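Local structure of 3-polyprenyl-4-hydroxybenzoate decarboxylase and related decarboxylases (Pelotomaculum thermopropionicum, 6H6X) at residues E243-P248 with V272-A277; L136-P141 with L184-A189; H296-G301 with G328-H333; A303-L308 with V322-G327. The protein interconverts 2,5-furandicarboxylic acid and 2-furoic acid by releasing or fixing carbon dioxide, as a UbiD-class enzyme that carries prenylated FMN. The protein carries 8 engineered substitutions. All coordinates share one frame; numbering follows the deposited sequence.

Contact 1: residues E243-P248 with V272-A277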
loop_
_atom_site.group_PDB
_atom_site.type_symbol
_atom_site.label_atom_id
_atom_site.label_comp_id
_atom_site.label_asym_id
_atom_site.label_seq_id
_atom_site.Cartn_x
_atom_site.Cartn_y
_atom_site.Cartn_z
ATOM N N GLU B 243 -40.442 -12.620 2.119
ATOM C CA GLU B 243 -41.471 -11.968 1.308
ATOM C C GLU B 243 -42.131 -10.865 2.102
ATOM O O GLU B 243 -42.334 -10.998 3.295
ATOM C CB GLU B 243 -42.517 -13.001 0.900
ATOM C CG GLU B 243 -41.948 -14.261 0.232
ATOM C CD GLU B 243 -42.996 -15.273 -0.194
ATOM O OE1 GLU B 243 -44.213 -14.969 -0.060
ATOM O OE2 GLU B 243 -42.599 -16.380 -0.674
ATOM N N GLY B 244 -42.476 -9.772 1.446
ATOM C CA GLY B 244 -43.171 -8.721 2.139
ATOM C C GLY B 244 -43.568 -7.561 1.287
ATOM O O GLY B 244 -43.670 -7.651 0.053
ATOM N N LYS B 245 -43.790 -6.437 1.945
ATOM C CA LYS B 245 -44.196 -5.244 1.219
ATOM C C LYS B 245 -43.721 -3.988 1.906
ATOM O O LYS B 245 -43.630 -3.939 3.129
ATOM C CB LYS B 245 -45.709 -5.253 1.039
ATOM C CG LYS B 245 -46.498 -5.339 2.332
ATOM C CD LYS B 245 -47.926 -5.849 2.110
ATOM C CE LYS B 245 -48.560 -6.335 3.419
ATOM N NZ LYS B 245 -50.031 -6.565 3.346
ATOM N N ILE B 246 -43.376 -2.989 1.111
ATOM C CA ILE B 246 -42.983 -1.709 1.649
ATOM C C ILE B 246 -44.296 -0.917 1.822
ATOM O O ILE B 246 -45.063 -0.785 0.877
ATOM C CB ILE B 246 -41.992 -0.958 0.742
ATOM C CG1 ILE B 246 -40.817 -1.841 0.289
ATOM C CG2 ILE B 246 -41.433 0.264 1.480
ATOM C CD1 ILE B 246 -39.984 -1.161 -0.776
ATOM N N LEU B 247 -44.547 -0.412 3.022
ATOM C CA LEU B 247 -45.855 0.146 3.371
ATOM C C LEU B 247 -45.989 1.563 2.852
ATOM O O LEU B 247 -45.075 2.375 3.028
ATOM C CB LEU B 247 -46.061 0.139 4.886
ATOM C CG LEU B 247 -46.008 -1.241 5.559
ATOM C CD1 LEU B 247 -46.169 -1.130 7.073
ATOM C CD2 LEU B 247 -47.049 -2.185 4.980
ATOM N N PRO B 248 -47.136 1.879 2.217
ATOM C CA PRO B 248 -47.284 3.249 1.671
ATOM C C PRO B 248 -47.379 4.307 2.787
ATOM O O PRO B 248 -48.046 4.069 3.792
ATOM C CB PRO B 248 -48.577 3.164 0.856
ATOM C CG PRO B 248 -49.377 2.098 1.535
ATOM C CD PRO B 248 -48.417 1.143 2.211
ATOM N N VAL B 272 -40.646 1.280 5.537
ATOM C CA VAL B 272 -40.771 0.106 6.384
ATOM C C VAL B 272 -41.307 -1.064 5.542
ATOM O O VAL B 272 -42.179 -0.888 4.742
ATOM C CB VAL B 272 -41.737 0.394 7.555
ATOM C CG1 VAL B 272 -41.957 -0.840 8.407
ATOM C CG2 VAL B 272 -41.173 1.513 8.422
ATOM N N VAL B 273 -40.762 -2.247 5.753
ATOM C CA VAL B 273 -41.197 -3.450 5.127
ATOM C C VAL B 273 -41.895 -4.255 6.195
ATOM O O VAL B 273 -41.307 -4.497 7.244
ATOM C CB VAL B 273 -39.990 -4.305 4.623
ATOM C CG1 VAL B 273 -40.445 -5.673 4.118
ATOM C CG2 VAL B 273 -39.233 -3.572 3.526
ATOM N N GLU B 274 -43.131 -4.670 5.919
ATOM C CA GLU B 274 -43.830 -5.695 6.703
ATOM C C GLU B 274 -43.598 -7.033 6.022
ATOM O O GLU B 274 -43.845 -7.175 4.820
ATOM C CB GLU B 274 -45.339 -5.395 6.759
ATOM C CG GLU B 274 -46.216 -6.500 7.364
ATOM C CD GLU B 274 -47.681 -6.067 7.606
ATOM O OE1 GLU B 274 -48.613 -6.745 7.101
ATOM O OE2 GLU B 274 -47.920 -5.050 8.303
ATOM N N VAL B 275 -43.174 -8.033 6.784
ATOM C CA VAL B 275 -42.885 -9.339 6.205
ATOM C C VAL B 275 -44.102 -10.257 6.361
ATOM O O VAL B 275 -44.680 -10.361 7.457
ATOM C CB VAL B 275 -41.512 -9.944 6.643
ATOM C CG1 VAL B 275 -40.740 -9.040 7.568
ATOM C CG2 VAL B 275 -41.578 -11.375 7.172
ATOM N N THR B 276 -44.489 -10.872 5.237
ATOM C CA THR B 276 -45.660 -11.739 5.146
ATOM C C THR B 276 -45.326 -13.224 5.030
ATOM O O THR B 276 -46.213 -14.054 5.156
ATOM C CB THR B 276 -46.549 -11.318 3.980
ATOM O OG1 THR B 276 -45.821 -11.395 2.748
ATOM C CG2 THR B 276 -47.023 -9.864 4.182
ATOM N N ALA B 277 -44.053 -13.566 4.838
ATOM C CA ALA B 277 -43.626 -14.946 4.839
ATOM C C ALA B 277 -42.118 -15.077 4.743
ATOM O O ALA B 277 -41.446 -14.180 4.271
ATOM C CB ALA B 277 -44.265 -15.700 3.665
#
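Glu243 to Leu247 pairs antiparallel with Val272 to Ala277, the two strand axes at 153°. Gly244 sits opposite Val275 and Ile246 opposite Val273 in non-hydrogen-bonded pairs, while Lys245 and Glu274 exchange two bonds, Lys245 N to Glu274 O at 3.0 Å and Glu274 N to Lys245 O at 2.9 Å. Leu247 N continues the pattern onto Val272 O (3.0 Å). At the other end Thr276 and Ala277 both face Glu243, a classic beta bulge: Glu243 O takes Thr276 N at 2.9 Å and, weakly, Ala277 N, while Glu243 N gives to Ala277 O at 2.8 Å.

On one face Lys245 CG stands between its backbone N and carbonyl carbon (chi1 57°), and the extended chain runs beside Glu274, yet Lys245 NZ stays 4.0 Å from Glu274 OE1, too far for a salt bridge. Leu247 CD2 lies against Glu274 CB. The carboxylate of Glu243 and the hydroxyl of Thr276 share Thr229 OG1 as a partner, which ties the bulge to a nearby loop. On the reverse face, Ile246 CG1 packs obliquely on Val273 CG2 (4.0 Å). That apolar side meets Phe174 of helix 169-179, with strand 184-190 flanking Gly244 and Ile246 and strand 160-163 flanking Val273.

Contact 2: residues L136-P141 with L184-A189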
loop_
_atom_site.group_PDB
_atom_site.type_symbol
_atom_site.label_atom_id
_atom_site.label_comp_id
_atom_site.label_asym_id
_atom_site.label_seq_id
_atom_site.Cartn_x
_atom_site.Cartn_y
_atom_site.Cartn_z
ATOM N N LEU B 136 -32.991 -7.625 -3.216
ATOM C CA LEU B 136 -34.368 -7.181 -3.116
ATOM C C LEU B 136 -34.941 -7.160 -4.538
ATOM O O LEU B 136 -34.491 -6.378 -5.360
ATOM C CB LEU B 136 -34.443 -5.788 -2.518
ATOM C CG LEU B 136 -35.843 -5.313 -2.109
ATOM C CD1 LEU B 136 -35.728 -4.276 -1.000
ATOM C CD2 LEU B 136 -36.641 -4.775 -3.277
ATOM N N ILE B 137 -35.905 -8.040 -4.813
ATOM C CA ILE B 137 -36.525 -8.170 -6.117
ATOM C C ILE B 137 -37.901 -7.492 -6.040
ATOM O O ILE B 137 -38.682 -7.767 -5.146
ATOM C CB ILE B 137 -36.649 -9.651 -6.492
ATOM C CG1 ILE B 137 -35.287 -10.280 -6.530
ATOM C CG2 ILE B 137 -37.320 -9.838 -7.850
ATOM C CD1 ILE B 137 -35.300 -11.752 -6.193
ATOM N N ALA B 138 -38.171 -6.600 -6.974
ATOM C CA ALA B 138 -39.483 -5.944 -7.074
ATOM C C ALA B 138 -39.879 -5.650 -8.535
ATOM O O ALA B 138 -39.033 -5.676 -9.460
ATOM C CB ALA B 138 -39.475 -4.676 -6.260
ATOM N N ARG B 139 -41.174 -5.409 -8.742
ATOM C CA ARG B 139 -41.680 -5.010 -10.061
ATOM C C ARG B 139 -42.289 -3.613 -10.054
ATOM O O ARG B 139 -42.885 -3.196 -9.071
ATOM C CB ARG B 139 -42.688 -6.026 -10.592
ATOM C CG ARG B 139 -42.035 -7.297 -11.118
ATOM C CD ARG B 139 -43.028 -8.249 -11.797
ATOM N NE ARG B 139 -42.342 -9.451 -12.303
ATOM C CZ ARG B 139 -41.745 -9.556 -13.502
ATOM N NH1 ARG B 139 -41.762 -8.571 -14.385
ATOM N NH2 ARG B 139 -41.124 -10.680 -13.847
ATOM N N ASP B 140 -42.145 -2.910 -11.178
ATOM C CA ASP B 140 -42.738 -1.587 -11.366
ATOM C C ASP B 140 -44.264 -1.800 -11.382
ATOM O O ASP B 140 -44.796 -2.591 -12.174
ATOM C CB ASP B 140 -42.219 -0.973 -12.676
ATOM C CG ASP B 140 -42.596 0.501 -12.857
ATOM O OD1 ASP B 140 -43.794 0.806 -12.790
ATOM O OD2 ASP B 140 -41.708 1.355 -13.115
ATOM N N PRO B 141 -44.973 -1.145 -10.457
ATOM C CA PRO B 141 -46.410 -1.389 -10.385
ATOM C C PRO B 141 -47.229 -0.904 -11.620
ATOM O O PRO B 141 -48.348 -1.373 -11.798
ATOM C CB PRO B 141 -46.813 -0.672 -9.089
ATOM C CG PRO B 141 -45.822 0.433 -8.943
ATOM C CD PRO B 141 -44.535 -0.076 -9.540
ATOM N N LEU B 184 -45.909 -1.726 -2.069
ATOM C CA LEU B 184 -45.078 -2.349 -3.111
ATOM C C LEU B 184 -44.627 -3.715 -2.631
ATOM O O LEU B 184 -43.909 -3.808 -1.639
ATOM C CB LEU B 184 -43.859 -1.485 -3.422
ATOM C CG LEU B 184 -42.958 -2.055 -4.513
ATOM C CD1 LEU B 184 -43.607 -1.922 -5.883
ATOM C CD2 LEU B 184 -41.631 -1.325 -4.472
ATOM N N GLU B 185 -45.060 -4.754 -3.325
ATOM C CA GLU B 185 -44.666 -6.131 -3.020
ATOM C C GLU B 185 -43.200 -6.368 -3.383
ATOM O O GLU B 185 -42.749 -5.935 -4.440
ATOM C CB GLU B 185 -45.533 -7.118 -3.817
ATOM C CG GLU B 185 -46.997 -7.135 -3.407
ATOM C CD GLU B 185 -47.800 -8.262 -4.053
ATOM O OE1 GLU B 185 -47.369 -8.864 -5.077
ATOM O OE2 GLU B 185 -48.901 -8.543 -3.526
ATOM N N ILE B 186 -42.463 -7.035 -2.498
ATOM C CA ILE B 186 -41.045 -7.329 -2.716
ATOM C C ILE B 186 -40.710 -8.696 -2.236
ATOM O O ILE B 186 -41.404 -9.266 -1.404
ATOM C CB ILE B 186 -40.102 -6.340 -1.991
ATOM C CG1 ILE B 186 -40.152 -6.499 -0.470
ATOM C CG2 ILE B 186 -40.412 -4.895 -2.391
ATOM C CD1 ILE B 186 -39.158 -5.616 0.248
ATOM N N ALA B 187 -39.604 -9.204 -2.736
ATOM C CA ALA B 187 -38.965 -10.342 -2.127
ATOM C C ALA B 187 -37.465 -10.128 -1.867
ATOM O O ALA B 187 -36.774 -9.461 -2.632
ATOM C CB ALA B 187 -39.194 -11.562 -3.009
ATOM N N LEU B 188 -37.005 -10.712 -0.780
ATOM C CA LEU B 188 -35.631 -10.613 -0.356
ATOM C C LEU B 188 -35.029 -11.978 -0.408
ATOM O O LEU B 188 -35.556 -12.884 0.209
ATOM C CB LEU B 188 -35.581 -10.132 1.082
ATOM C CG LEU B 188 -36.186 -8.743 1.290
ATOM C CD1 LEU B 188 -36.296 -8.517 2.775
ATOM C CD2 LEU B 188 -35.301 -7.693 0.676
ATOM N N ALA B 189 -33.934 -12.158 -1.143
ATOM C CA ALA B 189 -33.237 -13.460 -1.144
ATOM C C ALA B 189 -31.831 -13.371 -0.614
ATOM O O ALA B 189 -31.099 -12.504 -1.017
ATOM C CB ALA B 189 -33.216 -13.993 -2.545
#
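The flat groups that meet here are the peptides of Ile137 and Ala187, joined by a reciprocal pair of nearly straight hydrogen bonds: Ile137 N to Ala187 O at 2.7 Å and Ala187 N to Ile137 O at 3.0 Å. One face of this antiparallel pairing carries Leu136, Ala138, Ile186 and Leu188; the other carries Ile137 and Ala187.

Leu136 does most of the packing. Its CG, anti to the backbone N (chi1 -169°), meets Leu188 CD2 at 3.7 Å, while its CD2 reaches across to Ile186 CG2 at 3.9 Å. The same Ile186 methyl also touches Ala138 CB (4.0 Å). At the end of the paired region, Leu184 CD1 lies 3.5 Å from Arg139 O and touches Pro141 CD.

Leu170 of helix 169-179 covers Leu136 and Leu184, and His151 of strand 146-157, which belongs to the prenylated FMN binding site, also touches Leu136. Strand 233-235 and the loop before it cover Ile137 and Ala187.

Contact 3: residues H296-G301 with G328-H333. With 4LU (1-deoxy-5-O-phosphono-1-(3,3,4,5-tetramethyl-9,11-dioxo-2,3,8,9,10,11-hexahydro-7H-quinolino[1,8-fg]pteridin-12-ium-7-y l)-D-ribitol), chain I.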
loop_
_atom_site.group_PDB
_atom_site.type_symbol
_atom_site.label_atom_id
_atom_site.label_comp_id
_atom_site.label_asym_id
_atom_site.label_seq_id
_atom_site.Cartn_x
_atom_site.Cartn_y
_atom_site.Cartn_z
ATOM N N HIS B 296 -17.753 -6.331 0.317
ATOM C CA HIS B 296 -18.651 -5.215 0.116
ATOM C C HIS B 296 -18.115 -4.278 -0.974
ATOM O O HIS B 296 -18.823 -3.965 -1.908
ATOM C CB HIS B 296 -18.838 -4.443 1.406
ATOM C CG HIS B 296 -19.793 -3.305 1.316
ATOM N ND1 HIS B 296 -19.806 -2.287 2.234
ATOM C CD2 HIS B 296 -20.736 -2.994 0.401
ATOM C CE1 HIS B 296 -20.768 -1.430 1.936
ATOM N NE2 HIS B 296 -21.337 -1.827 0.812
ATOM N N LEU B 297 -16.861 -3.869 -0.829
ATOM C CA LEU B 297 -16.251 -2.918 -1.765
ATOM C C LEU B 297 -16.170 -3.460 -3.199
ATOM O O LEU B 297 -16.555 -2.759 -4.144
ATOM C CB LEU B 297 -14.861 -2.494 -1.246
ATOM C CG LEU B 297 -14.857 -1.704 0.080
ATOM C CD1 LEU B 297 -13.481 -1.224 0.412
ATOM C CD2 LEU B 297 -15.903 -0.582 0.116
ATOM N N LEU B 298 -15.781 -4.737 -3.366
ATOM C CA LEU B 298 -15.651 -5.330 -4.715
ATOM C C LEU B 298 -16.957 -5.612 -5.424
ATOM O O LEU B 298 -17.027 -5.523 -6.683
ATOM C CB LEU B 298 -14.733 -6.551 -4.692
ATOM C CG LEU B 298 -13.288 -6.195 -4.429
ATOM C CD1 LEU B 298 -12.396 -7.419 -4.203
ATOM C CD2 LEU B 298 -12.771 -5.427 -5.597
ATOM N N LEU B 299 -18.012 -5.911 -4.680
ATOM C CA LEU B 299 -19.295 -6.116 -5.319
ATOM C C LEU B 299 -19.681 -4.935 -6.164
ATOM O O LEU B 299 -19.915 -5.065 -7.369
ATOM C CB LEU B 299 -20.443 -6.439 -4.330
ATOM C CG LEU B 299 -20.668 -7.902 -4.015
ATOM C CD1 LEU B 299 -21.764 -7.980 -2.930
ATOM C CD2 LEU B 299 -21.035 -8.645 -5.302
ATOM N N GLY B 300 -19.789 -3.783 -5.511
ATOM C CA GLY B 300 -20.090 -2.532 -6.240
ATOM C C GLY B 300 -18.931 -2.056 -7.124
ATOM O O GLY B 300 -19.160 -1.569 -8.215
ATOM N N GLY B 301 -17.702 -2.213 -6.649
ATOM C CA GLY B 301 -16.504 -1.783 -7.338
ATOM C C GLY B 301 -16.297 -2.351 -8.735
ATOM O O GLY B 301 -16.059 -1.617 -9.679
ATOM N N GLY B 328 -10.234 4.347 -1.802
ATOM C CA GLY B 328 -11.359 5.177 -2.214
ATOM C C GLY B 328 -12.695 4.557 -2.145
ATOM O O GLY B 328 -13.657 5.058 -2.752
ATOM N N SER B 329 -12.786 3.431 -1.427
ATOM C CA SER B 329 -14.045 2.642 -1.323
ATOM C C SER B 329 -14.562 2.082 -2.636
ATOM O O SER B 329 -15.776 1.872 -2.796
ATOM C CB SER B 329 -15.109 3.385 -0.527
ATOM O OG SER B 329 -14.461 3.907 0.676
ATOM N N CYS B 330 -13.631 1.731 -3.533
ATOM C CA CYS B 330 -13.940 1.263 -4.887
ATOM C C CYS B 330 -15.031 2.105 -5.502
ATOM O O CYS B 330 -16.032 1.614 -6.007
ATOM C CB CYS B 330 -14.205 -0.217 -4.923
ATOM S SG CYS B 330 -12.862 -1.215 -4.235
ATOM N N ARG B 331 -14.778 3.415 -5.513
ATOM C CA ARG B 331 -15.770 4.389 -5.881
ATOM C C ARG B 331 -15.169 5.811 -6.145
ATOM O O ARG B 331 -15.485 6.423 -7.156
ATOM C CB ARG B 331 -16.718 4.489 -4.693
ATOM C CG ARG B 331 -17.974 5.225 -4.933
ATOM C CD ARG B 331 -18.685 5.367 -3.596
ATOM N NE ARG B 331 -19.087 4.105 -3.000
ATOM C CZ ARG B 331 -20.283 3.544 -3.140
ATOM N NH1 ARG B 331 -21.246 4.135 -3.859
ATOM N NH2 ARG B 331 -20.529 2.376 -2.554
ATOM N N TYR B 332 -14.385 6.335 -5.213
ATOM C CA TYR B 332 -13.956 7.715 -5.229
ATOM C C TYR B 332 -12.676 7.955 -6.011
ATOM O O TYR B 332 -12.515 9.054 -6.582
ATOM C CB TYR B 332 -13.759 8.274 -3.770
ATOM C CG TYR B 332 -15.028 8.252 -2.967
ATOM C CD1 TYR B 332 -16.203 8.781 -3.484
ATOM C CD2 TYR B 332 -15.077 7.706 -1.698
ATOM C CE1 TYR B 332 -17.380 8.725 -2.778
ATOM C CE2 TYR B 332 -16.268 7.655 -0.965
ATOM C CZ TYR B 332 -17.405 8.163 -1.513
ATOM O OH TYR B 332 -18.613 8.184 -0.836
ATOM N N HIS B 333 -11.761 6.968 -5.957
ATOM C CA HIS B 333 -10.475 7.037 -6.580
ATOM C C HIS B 333 -10.313 6.081 -7.773
ATOM O O HIS B 333 -10.491 4.867 -7.601
ATOM C CB HIS B 333 -9.407 6.681 -5.542
ATOM C CG HIS B 333 -9.102 7.768 -4.593
ATOM N ND1 HIS B 333 -7.977 7.756 -3.803
ATOM C CD2 HIS B 333 -9.777 8.914 -4.307
ATOM C CE1 HIS B 333 -7.992 8.853 -3.054
ATOM N NE2 HIS B 333 -9.069 9.568 -3.349
HETATM C C9 4LU I . -25.000 -2.416 -2.105
HETATM C C8 4LU I . -24.269 -3.464 -1.470
HETATM C C7 4LU I . -24.243 -3.629 -0.081
HETATM C C10 4LU I . -27.404 0.349 -1.259
HETATM C C6 4LU I . -24.814 -2.510 0.772
HETATM N N3 4LU I . -29.621 1.398 0.073
HETATM C C2 4LU I . -29.461 1.609 -1.273
HETATM C C13 4LU I . -24.026 -3.315 3.252
HETATM C C5 4LU I . -24.914 -2.510 2.324
HETATM C C1 4LU I . -26.000 -0.307 2.175
HETATM O O2 4LU I . -30.334 2.276 -1.910
HETATM N N1 4LU I . -28.380 1.083 -1.924
HETATM C C4 4LU I . -28.722 0.689 0.818
HETATM O O4 4LU I . -28.915 0.504 2.047
HETATM C C4A 4LU I . -27.511 0.115 0.132
HETATM N N5 4LU I . -26.534 -0.677 0.823
HETATM C C3 4LU I . -25.619 -1.349 2.936
HETATM C C12 4LU I . -26.157 -3.431 2.490
HETATM C C5A 4LU I . -25.691 -1.554 0.088
HETATM C C7M 4LU I . -23.438 -4.762 0.553
HETATM C C8M 4LU I . -23.585 -4.420 -2.410
HETATM C C9A 4LU I . -25.690 -1.410 -1.395
HETATM N N10 4LU I . -26.307 -0.225 -1.952
HETATM C "C1'" 4LU I . -26.198 0.092 -3.375
HETATM C "C2'" 4LU I . -27.255 -0.519 -4.325
HETATM O "O2'" 4LU I . -27.529 -1.899 -4.067
HETATM C "C3'" 4LU I . -26.711 -0.419 -5.742
HETATM O "O3'" 4LU I . -26.258 0.916 -5.984
HETATM C "C4'" 4LU I . -27.735 -0.878 -6.785
HETATM O "O4'" 4LU I . -27.151 -1.234 -8.075
HETATM C "C5'" 4LU I . -28.849 0.111 -7.084
HETATM O "O5'" 4LU I . -29.595 -0.627 -8.077
HETATM P P 4LU I . -30.657 0.068 -9.092
HETATM O O2P 4LU I . -31.393 -1.072 -9.819
HETATM O O3P 4LU I . -31.657 0.843 -8.185
HETATM O O1P 4LU I . -29.788 0.902 -10.035
#
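Directly behind the prenylated FMN pocket, the first turns of helix 294-315 rest on the loop 328-333, with Leu297 and Gly301 meeting Cys330. His296, near the start of the helix, meets the cofactor itself. Its CG lies anti to the backbone N (chi1 -178°), which carries the imidazole out to the flavin: His296 NE2 comes within 3.5 Å of C7 of the cofactor, and His296 CD2 within 3.2 Å of the methyl C7M. The methyl C13 lies over one ring face, offset toward the rim. His296 ND1 is hydrogen-bonded to Ala292 N, which fixes the ring's rotation.

Away from the cofactor, Cys330 makes most of the contact. Its CB sits 3.5 Å from Leu297 O and 3.7 Å from Gly301 CA, pressed against the helix where Gly301 has no side chain. Cys330 SG lies 3.8 Å from Leu297 CB and is more distant from Leu298 CD2. Leu297 CD2 turns to the loop, 3.8 Å from Ser329 O. Cys330 is presented by a tight turn in which Ser329 and Cys330 both have positive phi and Tyr332 N bonds back to Gly328 O. Arg304 NH2, further along the helix, holds Cys330 O. The result is a helix-on-loop interface of the UbiD C-terminal domain, with a histidine from the helix start lining the prenylated FMN pocket.

Contact 4: residues A303-L308 with V322-G327; sequences AREAVL and VHLTPG
Glu305 reaches from its helix to the strand that carries Val322, His323 and Leu324. Its CB stands 4.3 Å from Val322 CG2. CG, beside the backbone N (chi1 -77°), turns toward the strand and lies 3.9 Å from Leu324 CG, the two side chains passing each other head to tail. The chain stays extended, bringing CD to 4.0 Å from His323 CA. At the tip, OE2 accepts Leu324 N at 2.9 Å, on the anti side of the carboxylate and 30° out of its plane. The same oxygen lies 3.2 Å from His323 CD2, at the ring edge and near the ring plane, the carboxylate being turned 73° from the imidazole. Arg64 gives OE2 a further, long and weak ion pair.

After helix 294-315 ends, the chain reverses into strand 319-324, which is outermost within this chain in a five-stranded mixed sheet. The helix packs on that sheet in an alpha/beta layer of the C-terminal domain.

The apolar part of the interface flanks Glu305. Leu308 CD2 lies 3.7 Å from Val322 CB, and Leu324 CD1 tucks in 3.5 Å from Arg304 CB. Leu79 of helix 75-87 covers Glu305 and Val322, while Ala353 and Ser356 of helix 345-356 touch Leu308. His323 ND1 is hydrogen-bonded to Ile372 O, and Thr325 OG1 to Glu379 of the second subunit.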
loop_
_atom_site.group_PDB
_atom_site.type_symbol
_atom_site.label_atom_id
_atom_site.label_comp_id
_atom_site.label_asym_id
_atom_site.label_seq_id
_atom_site.Cartn_x
_atom_site.Cartn_y
_atom_site.Cartn_z
ATOM N N ALA B 303 -18.533 -3.787 -10.621
ATOM C CA ALA B 303 -19.598 -3.236 -11.462
ATOM C C ALA B 303 -19.311 -1.826 -11.940
ATOM O O ALA B 303 -19.521 -1.503 -13.128
ATOM C CB ALA B 303 -20.934 -3.271 -10.735
ATOM N N ARG B 304 -18.822 -0.982 -11.041
ATOM C CA ARG B 304 -18.481 0.413 -11.448
ATOM C C ARG B 304 -17.252 0.399 -12.375
ATOM O O ARG B 304 -17.183 1.152 -13.282
ATOM C CB ARG B 304 -18.318 1.339 -10.264
ATOM C CG ARG B 304 -19.618 1.549 -9.437
ATOM C CD ARG B 304 -19.510 2.497 -8.229
ATOM N NE ARG B 304 -18.778 1.944 -7.127
ATOM C CZ ARG B 304 -19.298 1.191 -6.129
ATOM N NH1 ARG B 304 -20.559 0.879 -6.124
ATOM N NH2 ARG B 304 -18.519 0.722 -5.124
ATOM N N GLU B 305 -16.286 -0.475 -12.142
ATOM C CA GLU B 305 -15.135 -0.581 -13.023
ATOM C C GLU B 305 -15.522 -0.984 -14.451
ATOM O O GLU B 305 -14.973 -0.474 -15.400
ATOM C CB GLU B 305 -14.110 -1.547 -12.489
ATOM C CG GLU B 305 -13.260 -1.022 -11.363
ATOM C CD GLU B 305 -12.309 -2.078 -10.764
ATOM O OE1 GLU B 305 -12.216 -3.221 -11.292
ATOM O OE2 GLU B 305 -11.610 -1.766 -9.764
ATOM N N ALA B 306 -16.470 -1.894 -14.613
ATOM C CA ALA B 306 -16.902 -2.302 -15.957
ATOM C C ALA B 306 -17.445 -1.133 -16.735
ATOM O O ALA B 306 -17.132 -0.976 -17.893
ATOM C CB ALA B 306 -17.949 -3.383 -15.888
ATOM N N VAL B 307 -18.277 -0.340 -16.089
ATOM C CA VAL B 307 -18.823 0.877 -16.672
ATOM C C VAL B 307 -17.760 1.920 -16.934
ATOM O O VAL B 307 -17.787 2.544 -17.973
ATOM C CB VAL B 307 -19.928 1.492 -15.782
ATOM C CG1 VAL B 307 -20.275 2.934 -16.186
ATOM C CG2 VAL B 307 -21.176 0.606 -15.847
ATOM N N LEU B 308 -16.827 2.105 -15.994
ATOM C CA LEU B 308 -15.733 3.008 -16.166
ATOM C C LEU B 308 -14.831 2.630 -17.385
ATOM O O LEU B 308 -14.441 3.519 -18.166
ATOM C CB LEU B 308 -14.900 3.098 -14.893
ATOM C CG LEU B 308 -13.570 3.862 -14.960
ATOM C CD1 LEU B 308 -13.871 5.348 -15.123
ATOM C CD2 LEU B 308 -12.744 3.636 -13.679
ATOM N N VAL B 322 -8.556 -0.182 -15.973
ATOM C CA VAL B 322 -9.045 0.754 -14.962
ATOM C C VAL B 322 -9.159 0.009 -13.635
ATOM O O VAL B 322 -9.332 -1.212 -13.617
ATOM C CB VAL B 322 -10.378 1.358 -15.380
ATOM C CG1 VAL B 322 -10.273 1.977 -16.781
ATOM C CG2 VAL B 322 -11.498 0.332 -15.367
ATOM N N HIS B 323 -8.969 0.741 -12.547
ATOM C CA HIS B 323 -9.096 0.233 -11.191
ATOM C C HIS B 323 -9.681 1.355 -10.285
ATOM O O HIS B 323 -9.150 2.484 -10.213
ATOM C CB HIS B 323 -7.734 -0.171 -10.686
ATOM C CG HIS B 323 -7.729 -0.732 -9.304
ATOM N ND1 HIS B 323 -6.687 -0.533 -8.426
ATOM C CD2 HIS B 323 -8.611 -1.530 -8.660
ATOM C CE1 HIS B 323 -6.929 -1.180 -7.298
ATOM N NE2 HIS B 323 -8.090 -1.805 -7.419
ATOM N N LEU B 324 -10.769 1.044 -9.615
ATOM C CA LEU B 324 -11.254 1.820 -8.480
ATOM C C LEU B 324 -10.635 1.276 -7.214
ATOM O O LEU B 324 -10.938 0.167 -6.814
ATOM C CB LEU B 324 -12.775 1.790 -8.417
ATOM C CG LEU B 324 -13.442 2.455 -9.601
ATOM C CD1 LEU B 324 -14.935 2.155 -9.666
ATOM C CD2 LEU B 324 -13.213 3.968 -9.566
ATOM N N THR B 325 -9.736 2.040 -6.595
ATOM C CA THR B 325 -8.936 1.551 -5.473
ATOM C C THR B 325 -9.732 1.361 -4.156
ATOM O O THR B 325 -10.699 2.066 -3.894
ATOM C CB THR B 325 -7.792 2.541 -5.090
ATOM O OG1 THR B 325 -8.364 3.775 -4.543
ATOM C CG2 THR B 325 -6.888 2.816 -6.283
ATOM N N PRO B 326 -9.304 0.414 -3.334
ATOM C CA PRO B 326 -9.982 0.184 -2.054
ATOM C C PRO B 326 -9.939 1.352 -1.078
ATOM O O PRO B 326 -10.932 1.583 -0.381
ATOM C CB PRO B 326 -9.260 -1.036 -1.449
ATOM C CG PRO B 326 -8.194 -1.444 -2.439
ATOM C CD PRO B 326 -8.378 -0.677 -3.701
ATOM N N GLY B 327 -8.797 2.028 -1.007
ATOM C CA GLY B 327 -8.648 3.301 -0.324
ATOM C C GLY B 327 -9.758 4.300 -0.568
ATOM O O GLY B 327 -10.219 4.964 0.365
#

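Contact 2 pairs strand 130-139 with 184-190 and contact 1 pairs 240-246 with 264-280; strands 184-190 and 240-246 are neighbours, so the four run in that order across one antiparallel sheet, the contact centres 10 Å apart. Contacts 3 and 4, centres 7 Å apart, share helix 294-315, and Cys330 O of one meets Arg304 NH2 of the other. Along the chain contact 2 comes first, then contact 1, then contact 3 with contact 4 nested inside its loop. About 25 Å separates the centres of contacts 2 and 3, and the cofactor thus sits between the sheet of the Rift-related domain and the helix of the C-terminal domain. Contacts 3 and 4 also touch the second subunit.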